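Local coordinates for protein Phenylalanine/tyrosine ammonia-lyase (Rhodosporidium toruloides, PDB 1Y2M) that catalyses the non-oxidative deamination of L-phenylalanine and L-tyrosine to trans-cinnamic and p-coumaric acid, releasing ammonium, at residues L427-I432 with D518-L523; K434-Q439 with A525-C530; A276-L281 with I508-T513. All coordinates share one frame; numbering follows the deposited sequence.

Contact 1: L427-I432 with D518-L523; sequences LGLAQI and DVLSLL
Leu520 carries this contact almost alone: its CD2 methyl lies against both Leu429 and Ile432, which sit one turn apart on the facing helix. The two leucines meet methyl to methyl at an oblique angle, with Leu429 CD2 3.6 Å from Leu520 CD2. Ile432 crosses Leu520 at nearly a right angle and offers its CG2 branch, which stands 3.7 Å from Leu520 CD2 and 4.1 Å from Leu520 CD1, so one short branch touches both ends of the leucine fork. Leu520 gets across because its CG is anti to the backbone N (chi1 -174°), which brings CD2 against Leu429 and both methyls within reach of Ile432 CG2.

The two segments belong to helices 416-443 and 506-560, which run in the same direction here within the long-helix bundle at the centre of the PAL/histidase fold. Leu429 and Leu520 are the closest pair of the backbones, with their CA atoms 6.8 Å apart. A third helix, 273-303, packs on the same side chains: Ala286 touches Leu429, Leu289 touches Leu520 and Ser293 touches Ile432. Leu429 also rests on Thr513 and Ser516, further back along helix 506-560.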
ATOM      1  N   LEU B 427      10.939  -2.212  -4.156  1.00  9.59           N
ATOM      2  CA  LEU B 427      10.006  -3.016  -4.923  1.00 10.14           C
ATOM      3  C   LEU B 427      10.790  -4.132  -5.585  1.00  9.05           C
ATOM      4  O   LEU B 427      10.388  -5.294  -5.547  1.00  9.10           O
ATOM      5  CB  LEU B 427       9.238  -2.151  -5.945  1.00 11.93           C
ATOM      6  CG  LEU B 427       8.217  -2.935  -6.790  1.00 12.16           C
ATOM      7  CD1 LEU B 427       7.211  -3.717  -6.000  1.00  9.53           C
ATOM      8  CD2 LEU B 427       7.546  -1.965  -7.709  1.00 13.81           C
ATOM      9  N   GLY B 428      11.942  -3.814  -6.156  1.00  9.47           N
ATOM     10  CA  GLY B 428      12.819  -4.877  -6.678  1.00 10.53           C
ATOM     11  C   GLY B 428      13.205  -5.977  -5.716  1.00 11.84           C
ATOM     12  O   GLY B 428      13.195  -7.150  -6.063  1.00  9.88           O
ATOM     13  N   LEU B 429      13.519  -5.583  -4.483  1.00  9.44           N
ATOM     14  CA  LEU B 429      13.880  -6.545  -3.414  1.00  9.59           C
ATOM     15  C   LEU B 429      12.705  -7.500  -3.174  1.00  8.88           C
ATOM     16  O   LEU B 429      12.887  -8.714  -2.949  1.00  7.87           O
ATOM     17  CB  LEU B 429      14.315  -5.831  -2.140  1.00  8.65           C
ATOM     18  CG  LEU B 429      15.616  -5.040  -2.280  1.00  8.52           C
ATOM     19  CD1 LEU B 429      15.804  -4.110  -1.098  1.00 10.67           C
ATOM     20  CD2 LEU B 429      16.816  -5.991  -2.492  1.00  9.41           C
ATOM     21  N   ALA B 430      11.491  -6.965  -3.216  1.00  8.59           N
ATOM     22  CA  ALA B 430      10.321  -7.799  -3.002  1.00  9.50           C
ATOM     23  C   ALA B 430      10.154  -8.777  -4.178  1.00  8.68           C
ATOM     24  O   ALA B 430       9.726  -9.914  -3.998  1.00  9.47           O
ATOM     25  CB  ALA B 430       9.086  -6.952  -2.864  1.00 11.22           C
ATOM     26  N   GLN B 431      10.472  -8.331  -5.379  1.00  9.61           N
ATOM     27  CA  GLN B 431      10.371  -9.184  -6.561  1.00  9.50           C
ATOM     28  C   GLN B 431      11.438 -10.291  -6.569  1.00  9.72           C
ATOM     29  O   GLN B 431      11.152 -11.448  -6.930  1.00 10.03           O
ATOM     30  CB  GLN B 431      10.461  -8.401  -7.867  1.00  8.56           C
ATOM     31  CG  GLN B 431       9.321  -7.389  -8.027  1.00 10.26           C
ATOM     32  CD  GLN B 431       7.990  -8.011  -7.846  1.00 20.47           C
ATOM     33  OE1 GLN B 431       7.483  -8.671  -8.756  1.00 26.35           O
ATOM     34  NE2 GLN B 431       7.389  -7.816  -6.657  1.00 28.98           N
ATOM     35  N   ILE B 432      12.670  -9.951  -6.201  1.00  9.86           N
ATOM     36  CA  ILE B 432      13.715 -10.963  -6.007  1.00  8.54           C
ATOM     37  C   ILE B 432      13.234 -11.964  -4.962  1.00  9.35           C
ATOM     38  O   ILE B 432      13.261 -13.183  -5.166  1.00  9.86           O
ATOM     39  CB  ILE B 432      15.048 -10.328  -5.509  1.00  9.81           C
ATOM     40  CG1 ILE B 432      15.628  -9.370  -6.559  1.00  9.54           C
ATOM     41  CG2 ILE B 432      16.059 -11.438  -5.146  1.00  8.64           C
ATOM     42  CD1 ILE B 432      16.756  -8.515  -6.067  1.00 10.82           C
ATOM     43  N   ASP B 518      17.584  -6.484   4.659  1.00  8.91           N
ATOM     44  CA  ASP B 518      17.801  -7.357   5.793  1.00  8.73           C
ATOM     45  C   ASP B 518      16.908  -8.586   5.666  1.00  7.36           C
ATOM     46  O   ASP B 518      17.343  -9.750   5.796  1.00  9.91           O
ATOM     47  CB  ASP B 518      17.467  -6.604   7.076  1.00 12.13           C
ATOM     48  CG  ASP B 518      17.998  -7.302   8.337  1.00 15.31           C
ATOM     49  OD1 ASP B 518      19.054  -8.025   8.287  1.00 15.82           O
ATOM     50  OD2 ASP B 518      17.381  -7.070   9.404  1.00 16.70           O
ATOM     51  N   VAL B 519      15.621  -8.342   5.401  1.00  7.85           N
ATOM     52  CA  VAL B 519      14.675  -9.460   5.238  1.00  8.14           C
ATOM     53  C   VAL B 519      15.029 -10.331   4.078  1.00  8.39           C
ATOM     54  O   VAL B 519      14.931 -11.582   4.175  1.00  9.16           O
ATOM     55  CB  VAL B 519      13.256  -8.943   5.172  1.00  9.53           C
ATOM     56  CG1 VAL B 519      12.252 -10.063   4.947  1.00  8.82           C
ATOM     57  CG2 VAL B 519      12.970  -8.181   6.460  1.00 10.81           C
ATOM     58  N   LEU B 520      15.420  -9.718   2.957  1.00  8.73           N
ATOM     59  CA  LEU B 520      15.824 -10.525   1.791  1.00  8.02           C
ATOM     60  C   LEU B 520      17.058 -11.339   2.161  1.00  8.95           C
ATOM     61  O   LEU B 520      17.196 -12.468   1.685  1.00  9.15           O
ATOM     62  CB  LEU B 520      16.106  -9.668   0.556  1.00  9.73           C
ATOM     63  CG  LEU B 520      16.399 -10.439  -0.743  1.00 10.62           C
ATOM     64  CD1 LEU B 520      15.408 -11.553  -1.056  1.00 12.29           C
ATOM     65  CD2 LEU B 520      16.445  -9.530  -1.973  1.00  9.87           C
ATOM     66  N   SER B 521      17.982 -10.799   2.978  1.00  9.06           N
ATOM     67  CA  SER B 521      19.180 -11.564   3.374  1.00  8.80           C
ATOM     68  C   SER B 521      18.784 -12.788   4.178  1.00  6.99           C
ATOM     69  O   SER B 521      19.402 -13.839   4.062  1.00  9.09           O
ATOM     70  CB  SER B 521      20.123 -10.696   4.165  1.00  8.61           C
ATOM     71  OG  SER B 521      20.583  -9.566   3.392  1.00 10.44           O
ATOM     72  N   LEU B 522      17.764 -12.647   5.013  1.00  7.27           N
ATOM     73  CA  LEU B 522      17.286 -13.819   5.782  1.00  8.37           C
ATOM     74  C   LEU B 522      16.741 -14.875   4.824  1.00 10.38           C
ATOM     75  O   LEU B 522      17.006 -16.071   4.984  1.00  8.89           O
ATOM     76  CB  LEU B 522      16.137 -13.407   6.723  1.00  8.69           C
ATOM     77  CG  LEU B 522      16.500 -12.499   7.904  1.00  9.10           C
ATOM     78  CD1 LEU B 522      15.285 -11.920   8.588  1.00  9.48           C
ATOM     79  CD2 LEU B 522      17.345 -13.271   8.898  1.00 12.38           C
ATOM     80  N   LEU B 523      15.947 -14.436   3.856  1.00  8.46           N
ATOM     81  CA  LEU B 523      15.352 -15.341   2.866  1.00  8.86           C
ATOM     82  C   LEU B 523      16.428 -16.019   2.035  1.00  9.17           C
ATOM     83  O   LEU B 523      16.356 -17.246   1.780  1.00  9.81           O
ATOM     84  CB  LEU B 523      14.369 -14.562   1.993  1.00 10.24           C
ATOM     85  CG  LEU B 523      13.679 -15.330   0.891  1.00  8.31           C
ATOM     86  CD1 LEU B 523      13.010 -16.552   1.333  1.00  8.56           C
ATOM     87  CD2 LEU B 523      12.747 -14.383   0.052  1.00 11.40           C
TER

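Contact 2: K434-Q439 with A525-C530; sequences KLNFTQ and ATHLYC
The imidazole of His527 presents its ND1-CE1 edge to Asn436 and Gln439, and it supplies the whole contribution of 525-530 to this contact. The contact forms a polar patch between helices 416-443 and 506-560 in the helical bundle of the PAL/histidase fold, and the nearest backbone pair here is Asn436 and His527. With chi1 at -172°, CG of His527 lies anti to the backbone N and the imidazole is held out to Asn436 and Gln439.

Asn436 meets the ring with CB, 3.5 Å from His527 ND1 and near the ring plane, and its side chain crosses the histidine at about a right angle. Gln439 comes in obliquely: its amide plane is turned 69° from the imidazole, yet Gln439 OE1 lies in the plane of the ring, 3.2 Å from His527 CE1. The same oxygen takes a weak, bent hydrogen bond from Asn436 ND2 (3.0 Å, 131° at the hydrogen).

The stronger anchors come from helix 273-303: Ser293 bonds Asn436 OD1, Thr297 bonds Gln439 NE2, and Thr300 holds His527 NE2. Gln439 NE2 is also bonded to Pro364 O, and the side chain of Gln439 lies about 9 Å from that of Arg366, a probable cinnamate-binding residue. His527 ND1 is buried and has no hydrogen-bonding partner in the model. With an alanine here, Thr300 OG1 is likely to lose its mate and a gap to open beside Asn436 CB. Within helix 416-443, Leu435 O accepts both Thr438 OG1 at 2.8 Å and Gln439 N at 2.9 Å.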
ATOM      1  N   LYS B 434      10.162 -12.786  -3.935  1.00  9.28           N
ATOM      2  CA  LYS B 434       9.117 -13.650  -4.456  1.00  9.36           C
ATOM      3  C   LYS B 434       9.694 -14.732  -5.371  1.00  9.10           C
ATOM      4  O   LYS B 434       9.342 -15.890  -5.239  1.00 12.02           O
ATOM      5  CB  LYS B 434       8.059 -12.807  -5.157  1.00 10.32           C
ATOM      6  CG  LYS B 434       6.932 -13.638  -5.701  1.00  9.45           C
ATOM      7  CD  LYS B 434       6.066 -14.296  -4.636  1.00 10.26           C
ATOM      8  CE  LYS B 434       4.895 -15.021  -5.298  1.00 16.62           C
ATOM      9  NZ  LYS B 434       3.791 -15.554  -4.387  1.00 17.20           N
ATOM     10  N   LEU B 435      10.632 -14.388  -6.248  1.00  9.76           N
ATOM     11  CA  LEU B 435      11.260 -15.394  -7.104  1.00  7.97           C
ATOM     12  C   LEU B 435      11.940 -16.503  -6.336  1.00  9.63           C
ATOM     13  O   LEU B 435      11.660 -17.700  -6.522  1.00  9.35           O
ATOM     14  CB  LEU B 435      12.300 -14.727  -8.009  1.00  9.69           C
ATOM     15  CG  LEU B 435      12.890 -15.696  -9.061  1.00  8.18           C
ATOM     16  CD1 LEU B 435      11.741 -16.204 -10.034  1.00 11.45           C
ATOM     17  CD2 LEU B 435      14.005 -15.061  -9.823  1.00 13.08           C
ATOM     18  N   ASN B 436      12.862 -16.118  -5.474  1.00 10.33           N
ATOM     19  CA  ASN B 436      13.618 -17.133  -4.765  1.00 10.52           C
ATOM     20  C   ASN B 436      12.691 -17.898  -3.809  1.00 10.89           C
ATOM     21  O   ASN B 436      12.875 -19.088  -3.598  1.00  9.85           O
ATOM     22  CB  ASN B 436      14.833 -16.518  -4.043  1.00  9.79           C
ATOM     23  CG  ASN B 436      15.850 -15.967  -5.042  1.00 11.80           C
ATOM     24  OD1 ASN B 436      16.021 -14.790  -5.140  1.00 14.05           O
ATOM     25  ND2 ASN B 436      16.495 -16.851  -5.820  1.00 15.95           N
ATOM     26  N   PHE B 437      11.704 -17.250  -3.212  1.00  8.30           N
ATOM     27  CA  PHE B 437      10.760 -18.023  -2.362  1.00  9.32           C
ATOM     28  C   PHE B 437      10.102 -19.114  -3.246  1.00  9.81           C
ATOM     29  O   PHE B 437       9.946 -20.260  -2.846  1.00  9.16           O
ATOM     30  CB  PHE B 437       9.654 -17.115  -1.856  1.00  9.96           C
ATOM     31  CG  PHE B 437       8.472 -17.856  -1.312  1.00  9.55           C
ATOM     32  CD1 PHE B 437       8.568 -18.609  -0.161  1.00 12.53           C
ATOM     33  CD2 PHE B 437       7.289 -17.827  -1.983  1.00 11.47           C
ATOM     34  CE1 PHE B 437       7.487 -19.319   0.322  1.00 12.60           C
ATOM     35  CE2 PHE B 437       6.194 -18.555  -1.529  1.00 14.14           C
ATOM     36  CZ  PHE B 437       6.305 -19.293  -0.361  1.00 11.75           C
ATOM     37  N   THR B 438       9.617 -18.733  -4.419  1.00  8.64           N
ATOM     38  CA  THR B 438       8.902 -19.700  -5.269  1.00 10.69           C
ATOM     39  C   THR B 438       9.808 -20.815  -5.735  1.00  8.21           C
ATOM     40  O   THR B 438       9.389 -22.004  -5.815  1.00  9.44           O
ATOM     41  CB  THR B 438       8.204 -19.106  -6.520  1.00 11.57           C
ATOM     42  OG1 THR B 438       9.149 -18.518  -7.435  1.00 10.75           O
ATOM     43  CG2 THR B 438       7.199 -18.052  -6.099  1.00  9.35           C
ATOM     44  N   GLN B 439      11.070 -20.485  -5.976  1.00  8.96           N
ATOM     45  CA  GLN B 439      12.079 -21.568  -6.297  1.00  8.14           C
ATOM     46  C   GLN B 439      12.255 -22.521  -5.122  1.00 11.45           C
ATOM     47  O   GLN B 439      12.261 -23.758  -5.301  1.00 10.23           O
ATOM     48  CB  GLN B 439      13.450 -20.972  -6.646  1.00  8.16           C
ATOM     49  CG  GLN B 439      13.477 -20.175  -7.915  1.00  9.32           C
ATOM     50  CD  GLN B 439      14.764 -19.416  -8.106  1.00  8.39           C
ATOM     51  OE1 GLN B 439      15.604 -19.384  -7.191  1.00 10.45           O
ATOM     52  NE2 GLN B 439      14.935 -18.776  -9.283  1.00  9.46           N
ATOM     53  N   ALA B 525      19.622 -16.394   2.697  1.00  8.83           N
ATOM     54  CA  ALA B 525      20.438 -17.291   3.582  1.00  9.40           C
ATOM     55  C   ALA B 525      19.697 -18.640   3.741  1.00  8.74           C
ATOM     56  O   ALA B 525      20.286 -19.687   3.722  1.00  9.38           O
ATOM     57  CB  ALA B 525      20.703 -16.677   4.894  1.00 11.34           C
ATOM     58  N   THR B 526      18.410 -18.554   3.976  1.00  8.69           N
ATOM     59  CA  THR B 526      17.553 -19.747   4.077  1.00  7.46           C
ATOM     60  C   THR B 526      17.593 -20.616   2.804  1.00  8.39           C
ATOM     61  O   THR B 526      17.746 -21.848   2.828  1.00  8.47           O
ATOM     62  CB  THR B 526      16.122 -19.292   4.413  1.00 11.74           C
ATOM     63  OG1 THR B 526      16.137 -18.706   5.715  1.00  8.99           O
ATOM     64  CG2 THR B 526      15.081 -20.403   4.364  1.00 10.07           C
ATOM     65  N   HIS B 527      17.394 -19.980   1.669  1.00  9.78           N
ATOM     66  CA  HIS B 527      17.429 -20.679   0.393  1.00  8.71           C
ATOM     67  C   HIS B 527      18.799 -21.337   0.206  1.00  7.89           C
ATOM     68  O   HIS B 527      18.905 -22.485  -0.263  1.00 10.35           O
ATOM     69  CB  HIS B 527      17.081 -19.666  -0.708  1.00  9.83           C
ATOM     70  CG  HIS B 527      16.891 -20.257  -2.090  1.00  6.67           C
ATOM     71  ND1 HIS B 527      16.533 -19.490  -3.181  1.00 10.76           N
ATOM     72  CD2 HIS B 527      17.020 -21.529  -2.547  1.00  9.44           C
ATOM     73  CE1 HIS B 527      16.443 -20.277  -4.244  1.00 11.46           C
ATOM     74  NE2 HIS B 527      16.752 -21.512  -3.894  1.00  9.50           N
ATOM     75  N   LEU B 528      19.869 -20.599   0.436  1.00  8.10           N
ATOM     76  CA  LEU B 528      21.209 -21.178   0.294  1.00  6.83           C
ATOM     77  C   LEU B 528      21.412 -22.376   1.215  1.00  9.05           C
ATOM     78  O   LEU B 528      21.916 -23.418   0.775  1.00  8.56           O
ATOM     79  CB  LEU B 528      22.268 -20.110   0.580  1.00  7.94           C
ATOM     80  CG  LEU B 528      23.744 -20.459   0.388  1.00  7.56           C
ATOM     81  CD1 LEU B 528      23.994 -21.154  -0.953  1.00  8.43           C
ATOM     82  CD2 LEU B 528      24.594 -19.169   0.480  1.00  9.46           C
ATOM     83  N   TYR B 529      20.964 -22.261   2.462  1.00  7.63           N
ATOM     84  CA  TYR B 529      21.027 -23.412   3.382  1.00  8.14           C
ATOM     85  C   TYR B 529      20.356 -24.620   2.735  1.00  8.53           C
ATOM     86  O   TYR B 529      20.919 -25.725   2.704  1.00  9.19           O
ATOM     87  CB  TYR B 529      20.379 -23.068   4.717  1.00 10.08           C
ATOM     88  CG  TYR B 529      20.307 -24.259   5.636  1.00  8.86           C
ATOM     89  CD1 TYR B 529      21.328 -24.539   6.545  1.00  9.62           C
ATOM     90  CD2 TYR B 529      19.230 -25.104   5.586  1.00  9.01           C
ATOM     91  CE1 TYR B 529      21.261 -25.643   7.354  1.00  8.77           C
ATOM     92  CE2 TYR B 529      19.178 -26.239   6.396  1.00  8.28           C
ATOM     93  CZ  TYR B 529      20.178 -26.500   7.268  1.00  9.09           C
ATOM     94  OH  TYR B 529      20.086 -27.634   8.078  1.00 11.68           O
ATOM     95  N   CYS B 530      19.138 -24.404   2.235  1.00  8.27           N
ATOM     96  CA  CYS B 530      18.328 -25.526   1.696  1.00  7.43           C
ATOM     97  C   CYS B 530      18.899 -26.127   0.409  1.00  7.91           C
ATOM     98  O   CYS B 530      18.973 -27.363   0.258  1.00  8.72           O
ATOM     99  CB  CYS B 530      16.907 -25.150   1.502  1.00  8.84           C
ATOM    100  SG  CYS B 530      15.992 -24.720   2.983  1.00 10.86           S
TER

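Contact 3: A276-L281 with I508-T513; sequences ASMATL and ISARRT
The carbonyl oxygen of Ala276 is gripped twice by one residue: Thr280 OG1 and Thr280 N each donate to Ala276 O at 2.8 Å, reaching it from opposite faces of the carbonyl plane. The threonine hydroxyl thus spends its hydrogen on its own helix, on the side turned toward helix 69-77, while the next residue back, Ala279, lies beside helix 506-560.

Two long helices of the central PAL/histidase bundle, 273-303 and 506-560, pass each other here in nearly the same direction, 23° apart, with segment axes 8.9 Å from each other. The small alanine side chains are consistent with this close approach: the CA atoms of Ala279 and Ala510 are 5.3 Å apart.

Met278, present as selenomethionine, does most of the reaching. Its CG is anti to the backbone N (chi1 -165°) and the chain beyond stays extended, so it first passes the methyl of Ala510, Met278 CB lying 4.0 Å from Ala510 CB, and then ends on Arg511. There Met278 SE sits 3.6 Å from Arg511 CG, the two side chains crossing at a slant, and Val164 of helix 162-176 packs on the methionine as well.

CB of Arg511 points away from 276-281, and contact is made through the methylene at CG. Beyond it the chain bends (chi3 44°), and the guanidinium serves the tetramer: Arg511 NH1 forms a salt bridge to Glu480 of the third subunit. Arg512 adds salt bridges to Glu480 and Glu515 of that subunit. Back at the alanines, Ala510 CB rests 4.1 Å from the backbone N of Ala279.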
ATOM      1  N   ALA B 276      21.387  10.272   0.927  1.00 10.27           N
ATOM      2  CA  ALA B 276      22.305   9.724  -0.093  1.00  8.13           C
ATOM      3  C   ALA B 276      23.249   8.663   0.526  1.00  8.86           C
ATOM      4  O   ALA B 276      23.587   7.640  -0.106  1.00  9.30           O
ATOM      5  CB  ALA B 276      23.087  10.825  -0.744  1.00  9.42           C
ATOM      6  N   SER B 277      23.743   8.943   1.722  1.00  9.29           N
ATOM      7  CA  SER B 277      24.597   7.971   2.386  1.00  8.37           C
ATOM      8  C   SER B 277      23.850   6.647   2.579  1.00  7.80           C
ATOM      9  O   SER B 277      24.292   5.560   2.178  1.00  9.37           O
ATOM     10  CB  SER B 277      25.020   8.484   3.741  1.00  9.55           C
ATOM     11  OG  SER B 277      25.742   7.445   4.373  1.00  8.54           O
HETATM   12  N   MSE B 278      22.711   6.711   3.256  1.00  8.60           N
HETATM   13  CA  MSE B 278      21.983   5.466   3.537  1.00  8.22           C
HETATM   14  C   MSE B 278      21.539   4.735   2.267  1.00  8.93           C
HETATM   15  O   MSE B 278      21.561   3.482   2.200  1.00  9.72           O
HETATM   16  CB  MSE B 278      20.776   5.697   4.434  1.00 10.34           C
HETATM   17  CG  MSE B 278      20.275   4.402   4.993  1.00 10.29           C
HETATM   18 SE   MSE B 278      19.086   4.722   6.521  1.00 20.37          SE
HETATM   19  CE  MSE B 278      19.297   2.929   7.468  1.00  9.77           C
ATOM     20  N   ALA B 279      21.121   5.522   1.281  1.00  8.92           N
ATOM     21  CA  ALA B 279      20.745   5.005  -0.012  1.00  8.72           C
ATOM     22  C   ALA B 279      21.911   4.309  -0.725  1.00  9.94           C
ATOM     23  O   ALA B 279      21.718   3.281  -1.371  1.00  9.63           O
ATOM     24  CB  ALA B 279      20.120   6.106  -0.875  1.00  8.07           C
ATOM     25  N   THR B 280      23.110   4.883  -0.644  1.00  8.02           N
ATOM     26  CA  THR B 280      24.286   4.261  -1.257  1.00 10.26           C
ATOM     27  C   THR B 280      24.582   2.919  -0.620  1.00  8.37           C
ATOM     28  O   THR B 280      24.821   1.929  -1.324  1.00 10.26           O
ATOM     29  CB  THR B 280      25.523   5.177  -1.141  1.00 10.99           C
ATOM     30  OG1 THR B 280      25.313   6.370  -1.909  1.00  9.87           O
ATOM     31  CG2 THR B 280      26.713   4.437  -1.609  1.00 10.32           C
ATOM     32  N   LEU B 281      24.534   2.840   0.712  1.00  7.62           N
ATOM     33  CA  LEU B 281      24.754   1.585   1.415  1.00  8.64           C
ATOM     34  C   LEU B 281      23.702   0.562   1.017  1.00  9.08           C
ATOM     35  O   LEU B 281      24.019  -0.629   0.810  1.00  9.89           O
ATOM     36  CB  LEU B 281      24.777   1.853   2.908  1.00 10.59           C
ATOM     37  CG  LEU B 281      25.986   2.727   3.302  1.00  9.98           C
ATOM     38  CD1 LEU B 281      25.728   3.310   4.669  1.00 13.78           C
ATOM     39  CD2 LEU B 281      27.288   1.924   3.324  1.00 15.84           C
ATOM     40  N   ILE B 508      13.459   8.262   4.995  1.00  8.24           N
ATOM     41  CA  ILE B 508      12.440   7.248   5.433  1.00  8.80           C
ATOM     42  C   ILE B 508      12.394   6.111   4.402  1.00  8.47           C
ATOM     43  O   ILE B 508      12.403   4.917   4.723  1.00  9.13           O
ATOM     44  CB  ILE B 508      11.073   7.829   5.666  1.00  9.51           C
ATOM     45  CG1 ILE B 508      11.091   8.926   6.743  1.00  9.71           C
ATOM     46  CG2 ILE B 508      10.071   6.732   6.078  1.00 11.86           C
ATOM     47  CD1 ILE B 508       9.818   9.781   6.761  1.00 12.13           C
ATOM     48  N   SER B 509      12.335   6.498   3.136  1.00  9.35           N
ATOM     49  CA  SER B 509      12.356   5.461   2.084  1.00  7.58           C
ATOM     50  C   SER B 509      13.633   4.586   2.205  1.00  7.41           C
ATOM     51  O   SER B 509      13.546   3.342   2.125  1.00  8.84           O
ATOM     52  CB  SER B 509      12.214   6.086   0.693  1.00  9.77           C
ATOM     53  OG  SER B 509      11.938   5.059  -0.239  1.00 10.47           O
ATOM     54  N   ALA B 510      14.806   5.224   2.381  1.00  7.01           N
ATOM     55  CA  ALA B 510      16.087   4.504   2.500  1.00  7.56           C
ATOM     56  C   ALA B 510      16.077   3.504   3.662  1.00  7.82           C
ATOM     57  O   ALA B 510      16.608   2.371   3.591  1.00  8.35           O
ATOM     58  CB  ALA B 510      17.211   5.459   2.575  1.00  9.35           C
ATOM     59  N   ARG B 511      15.469   3.943   4.770  1.00  7.85           N
ATOM     60  CA  ARG B 511      15.320   3.096   5.949  1.00  8.99           C
ATOM     61  C   ARG B 511      14.514   1.873   5.626  1.00 10.70           C
ATOM     62  O   ARG B 511      14.897   0.744   6.024  1.00  9.92           O
ATOM     63  CB  ARG B 511      14.714   3.865   7.112  1.00  8.38           C
ATOM     64  CG  ARG B 511      15.700   4.810   7.834  1.00  9.47           C
ATOM     65  CD  ARG B 511      15.088   5.684   8.891  1.00  8.01           C
ATOM     66  NE  ARG B 511      14.177   4.877   9.669  1.00  9.52           N
ATOM     67  CZ  ARG B 511      12.915   5.168   9.963  1.00 10.84           C
ATOM     68  NH1 ARG B 511      12.333   6.316   9.593  1.00  8.99           N
ATOM     69  NH2 ARG B 511      12.224   4.236  10.589  1.00 11.01           N
ATOM     70  N   ARG B 512      13.404   2.072   4.918  1.00  8.41           N
ATOM     71  CA  ARG B 512      12.572   0.906   4.599  1.00  8.24           C
ATOM     72  C   ARG B 512      13.286  -0.020   3.630  1.00  8.96           C
ATOM     73  O   ARG B 512      13.240  -1.259   3.785  1.00 10.49           O
ATOM     74  CB  ARG B 512      11.195   1.351   4.076  1.00  9.61           C
ATOM     75  CG  ARG B 512      10.347   2.118   5.053  1.00  8.62           C
ATOM     76  CD  ARG B 512      10.180   1.348   6.356  1.00 12.18           C
ATOM     77  NE  ARG B 512       9.267   2.027   7.260  1.00 13.65           N
ATOM     78  CZ  ARG B 512       9.320   2.027   8.566  1.00  8.47           C
ATOM     79  NH1 ARG B 512      10.405   1.573   9.237  1.00 11.48           N
ATOM     80  NH2 ARG B 512       8.335   2.661   9.217  1.00  9.72           N
ATOM     81  N   THR B 513      14.006   0.532   2.658  1.00  9.23           N
ATOM     82  CA  THR B 513      14.733  -0.336   1.712  1.00  7.38           C
ATOM     83  C   THR B 513      15.866  -1.098   2.448  1.00  8.30           C
ATOM     84  O   THR B 513      16.146  -2.226   2.093  1.00  8.86           O
ATOM     85  CB  THR B 513      15.280   0.516   0.560  1.00  6.10           C
ATOM     86  OG1 THR B 513      14.169   1.205  -0.026  1.00  7.52           O
ATOM     87  CG2 THR B 513      16.047  -0.353  -0.445  1.00  7.57           C
TER

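All three contacts are buried in the helical core, and helix 506-560 runs through each. Contacts 1 and 2 join it to helix 416-443, two turns apart, with helix 273-303 packing against both; in contact 3 that third helix becomes the direct partner. The chemistry shifts: purely aliphatic in contact 1, mostly polar amide and imidazole in contact 2, and in contact 3 small alanines, a selenomethionine and the aliphatic part of an arginine salt-bridged to the third subunit. Contacts 1 and 3 meet where Leu429 CD1 lies 3.7 Å from Thr513 O, whereas contacts 2 and 3 stay about 14 Å apart at their nearest atoms. The third subunit reaches all three, the second contacts 1 and 2.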